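PDB 3T6C: putative ManD family dehydratase from Pantoea ananatis, which dehydrates D-gluconate to 2-dehydro-3-deoxy-D-gluconate with low activity in vitro, using one magnesium ion per subunit. Local coordinates for residues A[258-263]-A[269-274]; A[285-288]-A[293-296]. One frame throughout, in Å; residues are numbered along the deposited sequence. Where two conformers were deposited one is given.

Interaction 1 (A[258-263]-A[269-274]); sequences HMAKAL and FFLEDP. With MG (magnesium ion), chain C; GCO (D-gluconic acid), chain D.
Leu271, pointing out of strand 270-272, drives its two methyl branches against the inner side of helix 253-262. CD2 settles over the helix backbone at Ala260, 3.9 Å from CA and about as far from CB, where the small side chain lets the strand come close. The other branch, CD1, meets two longer side chains of the helix: Met259 SD is 4.1 Å from it, and Leu263 CD1 reaches it at the same distance, the two leucines crossing at about a right angle. Anti torsions at chi1 (172°) and chi2 (-176°) carry Met259 SD out to the leucine. No hydrogen bond joins the segments, and all four touching residues are buried. Looser is the outer side of the helix, where His258, Lys261 and Ala262 are partly exposed; there Lys261 NZ bonds Gln289 and also Ser291 of a neighbouring subunit. On the opposite side of the strand from Leu271, Glu272 runs out extended, and its OE2 binds magnesium at 2.0 Å. A water on the same ion donates to Asp273 OD2. This is helix-on-strand packing of a beta-alpha-beta unit in the enolase-superfamily barrel, with a metal ligand at the strand's C-terminal end.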
# COMPACT_ATOMS: atom_id res chain seq x y z
N HIS A 258 -14.29 -15.19 -12.97
CA HIS A 258 -14.23 -15.83 -14.27
C HIS A 258 -15.45 -15.44 -15.15
O HIS A 258 -15.30 -15.10 -16.34
CB HIS A 258 -14.18 -17.35 -14.10
CG HIS A 258 -14.26 -18.09 -15.40
ND1 HIS A 258 -13.14 -18.49 -16.09
CD2 HIS A 258 -15.32 -18.42 -16.17
CE1 HIS A 258 -13.51 -19.09 -17.21
NE2 HIS A 258 -14.83 -19.04 -17.29
N MET A 259 -16.65 -15.40 -14.56
CA MET A 259 -17.84 -15.04 -15.31
C MET A 259 -17.70 -13.60 -15.82
O MET A 259 -18.02 -13.34 -17.00
CB MET A 259 -19.11 -15.16 -14.42
CG MET A 259 -20.39 -14.57 -15.15
SD MET A 259 -21.89 -14.60 -14.10
CE MET A 259 -22.07 -16.31 -14.36
N ALA A 260 -17.29 -12.64 -14.97
CA ALA A 260 -17.13 -11.26 -15.45
C ALA A 260 -16.17 -11.23 -16.68
O ALA A 260 -16.44 -10.56 -17.71
CB ALA A 260 -16.57 -10.38 -14.30
N LYS A 261 -15.06 -11.95 -16.60
CA LYS A 261 -14.12 -11.97 -17.73
C LYS A 261 -14.72 -12.62 -18.97
O LYS A 261 -14.51 -12.16 -20.11
CB LYS A 261 -12.85 -12.72 -17.29
CG LYS A 261 -12.10 -11.93 -16.21
CD LYS A 261 -11.03 -12.76 -15.52
CE LYS A 261 -9.85 -13.05 -16.42
NZ LYS A 261 -8.79 -13.91 -15.73
N ALA A 262 -15.42 -13.74 -18.76
CA ALA A 262 -16.04 -14.48 -19.88
C ALA A 262 -17.12 -13.72 -20.57
O ALA A 262 -17.41 -14.00 -21.74
CB ALA A 262 -16.60 -15.82 -19.37
N LEU A 263 -17.69 -12.75 -19.87
CA LEU A 263 -18.75 -11.92 -20.49
C LEU A 263 -18.22 -10.71 -21.26
O LEU A 263 -18.99 -10.04 -21.93
CB LEU A 263 -19.69 -11.45 -19.37
CG LEU A 263 -20.59 -12.58 -18.84
CD1 LEU A 263 -21.35 -12.13 -17.60
CD2 LEU A 263 -21.61 -13.01 -19.91
N PHE A 269 -24.09 -4.08 -20.23
CA PHE A 269 -24.21 -2.77 -19.61
C PHE A 269 -23.75 -2.88 -18.15
O PHE A 269 -23.01 -2.01 -17.65
CB PHE A 269 -25.67 -2.26 -19.74
CG PHE A 269 -25.88 -0.91 -19.15
CD1 PHE A 269 -25.59 0.22 -19.89
CD2 PHE A 269 -26.46 -0.77 -17.89
CE1 PHE A 269 -25.80 1.51 -19.38
CE2 PHE A 269 -26.65 0.55 -17.36
CZ PHE A 269 -26.31 1.66 -18.12
N PHE A 270 -24.20 -3.92 -17.46
CA PHE A 270 -23.54 -4.30 -16.21
C PHE A 270 -23.81 -5.75 -15.84
O PHE A 270 -24.80 -6.31 -16.31
CB PHE A 270 -23.80 -3.31 -15.05
CG PHE A 270 -25.25 -3.19 -14.51
CD1 PHE A 270 -25.99 -4.26 -14.02
CD2 PHE A 270 -25.84 -1.92 -14.41
CE1 PHE A 270 -27.29 -4.10 -13.43
CE2 PHE A 270 -27.13 -1.75 -13.85
CZ PHE A 270 -27.85 -2.83 -13.36
N LEU A 271 -22.92 -6.31 -15.04
CA LEU A 271 -23.11 -7.60 -14.31
C LEU A 271 -23.38 -7.22 -12.86
O LEU A 271 -22.54 -6.52 -12.23
CB LEU A 271 -21.85 -8.45 -14.42
CG LEU A 271 -21.87 -9.74 -13.60
CD1 LEU A 271 -23.02 -10.68 -14.11
CD2 LEU A 271 -20.50 -10.40 -13.69
N GLU A 272 -24.52 -7.67 -12.34
CA GLU A 272 -24.98 -7.19 -11.03
C GLU A 272 -24.73 -8.26 -9.94
O GLU A 272 -24.85 -9.50 -10.16
CB GLU A 272 -26.47 -6.85 -11.12
CG GLU A 272 -27.17 -6.45 -9.83
CD GLU A 272 -28.66 -6.38 -10.06
OE1 GLU A 272 -29.08 -6.29 -11.25
OE2 GLU A 272 -29.40 -6.32 -9.04
N ASP A 273 -24.35 -7.79 -8.76
CA ASP A 273 -24.17 -8.59 -7.54
C ASP A 273 -23.33 -9.84 -7.76
O ASP A 273 -23.73 -10.96 -7.42
CB ASP A 273 -25.52 -8.93 -6.88
CG ASP A 273 -26.21 -7.68 -6.26
OD1 ASP A 273 -25.69 -6.55 -6.39
OD2 ASP A 273 -27.30 -7.82 -5.62
N PRO A 274 -22.13 -9.65 -8.32
CA PRO A 274 -21.27 -10.83 -8.47
C PRO A 274 -20.84 -11.40 -7.10
O PRO A 274 -20.45 -12.60 -7.05
CB PRO A 274 -20.04 -10.24 -9.19
CG PRO A 274 -20.01 -8.75 -8.71
CD PRO A 274 -21.51 -8.43 -8.86
MG MG C . -30.61 -7.77 -8.25
C1 GCO D . -33.45 -7.13 -8.51
C2 GCO D . -33.40 -7.91 -7.25
C3 GCO D . -34.72 -8.48 -6.79
C4 GCO D . -34.62 -9.00 -5.38
C5 GCO D . -35.91 -8.74 -4.63
C6 GCO D . -35.89 -9.21 -3.19
O1A GCO D . -34.52 -6.57 -8.91
O1B GCO D . -32.36 -6.91 -9.13
O2 GCO D . -32.29 -8.77 -7.29
O3 GCO D . -35.05 -9.47 -7.70
O4 GCO D . -34.37 -10.40 -5.45
O5 GCO D . -36.15 -7.38 -4.66
O6 GCO D . -37.07 -8.94 -2.47
O HOH W 1 -29.17 -8.91 -7.24

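Interaction 2 (A[285-288]-A[293-296]); sequences MLRQ and PIAM
The guanidinium of Arg287, the flat group of this contact, meets Ile294 obliquely, its NH1 lying 3.7 Å from CG1 and 4.0 Å from CB of the isoleucine. This is a packing contact; the polar work of the group is done elsewhere. NH1 forms a salt bridge with Asp316, NH2 bonds the carbonyl oxygen of Lys313, and NE is hydrogen-bonded as well, so the buried group is held in its rotation by bonds on all three nitrogens. Asp316 OD1 also accepts from the backbone N of Ile294, and one carboxylate oxygen thereby ties the arginine and the strand together. The side chain leaves the helix beside the strand rather than straight at it, and bends at chi2 (-74°) and chi3 (-84°) bring its end across to the strand, where it runs past the Ile294 side chain in the opposite direction. Leu286, one residue earlier, points directly at the strand. Its CD2 reaches Ile294 CG1 at 3.9 Å and Ile294 CD1 at 4.0 Å. The ethyl branch of Ile294, placed beside its own backbone N by chi1 (-64°), is thus met by a methyl of Leu286 and, at CG1, by the guanidinium. Leu286 also touches Ile257 of helix 253-262, while Trp282 of a neighbouring subunit packs on Arg287. The whole is the packing of the helix on the following strand of a beta-alpha-beta unit, strand 270-272, helix 283-289 and strand 294-296, of the enolase-superfamily barrel.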
# COMPACT_ATOMS: atom_id res chain seq x y z
N MET A 285 -9.83 -8.02 -6.20
CA MET A 285 -9.27 -8.93 -7.17
C MET A 285 -10.01 -8.88 -8.49
O MET A 285 -9.39 -8.85 -9.59
CB MET A 285 -9.30 -10.34 -6.60
CG MET A 285 -8.73 -11.35 -7.58
SD MET A 285 -8.72 -13.02 -6.87
CE MET A 285 -8.21 -13.99 -8.29
N LEU A 286 -11.34 -8.92 -8.43
CA LEU A 286 -12.12 -8.86 -9.66
C LEU A 286 -11.72 -7.66 -10.54
O LEU A 286 -11.60 -7.81 -11.77
CB LEU A 286 -13.61 -8.80 -9.35
CG LEU A 286 -14.52 -8.94 -10.55
CD1 LEU A 286 -15.87 -9.58 -10.07
CD2 LEU A 286 -14.84 -7.62 -11.26
N ARG A 287 -11.56 -6.49 -9.93
CA ARG A 287 -11.31 -5.26 -10.71
C ARG A 287 -9.88 -5.14 -11.20
O ARG A 287 -9.58 -4.26 -11.98
CB ARG A 287 -11.73 -4.05 -9.86
CG ARG A 287 -13.21 -4.10 -9.52
CD ARG A 287 -14.10 -3.77 -10.72
NE ARG A 287 -14.25 -2.33 -10.87
CZ ARG A 287 -15.12 -1.76 -11.70
NH1 ARG A 287 -15.81 -2.50 -12.56
NH2 ARG A 287 -15.33 -0.44 -11.63
N GLN A 288 -8.99 -6.02 -10.77
CA GLN A 288 -7.64 -6.05 -11.38
C GLN A 288 -7.62 -6.87 -12.64
O GLN A 288 -6.61 -6.88 -13.36
CB GLN A 288 -6.61 -6.59 -10.38
CG GLN A 288 -6.52 -5.70 -9.16
CD GLN A 288 -5.51 -6.20 -8.14
OE1 GLN A 288 -5.86 -6.58 -7.00
NE2 GLN A 288 -4.25 -6.22 -8.53
N PRO A 293 -18.60 -4.00 -16.77
CA PRO A 293 -19.06 -3.11 -15.70
C PRO A 293 -19.80 -3.84 -14.59
O PRO A 293 -20.50 -4.84 -14.88
CB PRO A 293 -20.01 -2.13 -16.45
CG PRO A 293 -19.58 -2.20 -17.91
CD PRO A 293 -19.18 -3.65 -18.09
N ILE A 294 -19.66 -3.36 -13.35
CA ILE A 294 -20.17 -4.07 -12.18
C ILE A 294 -21.18 -3.19 -11.44
O ILE A 294 -20.92 -2.03 -11.18
CB ILE A 294 -19.01 -4.43 -11.21
CG1 ILE A 294 -18.03 -5.41 -11.89
CG2 ILE A 294 -19.53 -5.07 -9.90
CD1 ILE A 294 -18.64 -6.74 -12.33
N ALA A 295 -22.32 -3.78 -11.08
CA ALA A 295 -23.31 -3.12 -10.22
C ALA A 295 -23.40 -3.90 -8.92
O ALA A 295 -23.37 -5.14 -8.92
CB ALA A 295 -24.70 -3.11 -10.88
N MET A 296 -23.52 -3.17 -7.79
CA MET A 296 -23.68 -3.82 -6.50
C MET A 296 -24.58 -3.00 -5.65
O MET A 296 -24.53 -1.76 -5.69
CB MET A 296 -22.33 -3.86 -5.72
CG MET A 296 -21.29 -4.91 -6.19
SD MET A 296 -21.67 -6.58 -5.63
CE MET A 296 -21.66 -6.38 -3.85

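In the fold
Interactions 1 and 2 follow one another along the chain in successive beta-alpha-beta units of the barrel, their centres 8 Å apart. Their parallel strands are neighbours in the sheet and are probably hydrogen-bonded, Leu271 N to Pro293 O and Asp273 N to Ala295 O, each at 2.8 Å. Pro274 of interaction 1 also packs on Ile294, the central residue of interaction 2. At the C-terminal ends of the barrel strands, Glu272 from interaction 1 shares the magnesium with Asp246 and with Glu298, which lies just beyond 293-296; D-gluconate, through O1B and O2, and a water complete the site. The side chain of Ile294 remains about 12 Å from the metal, so interaction 2 is packing outside the pocket.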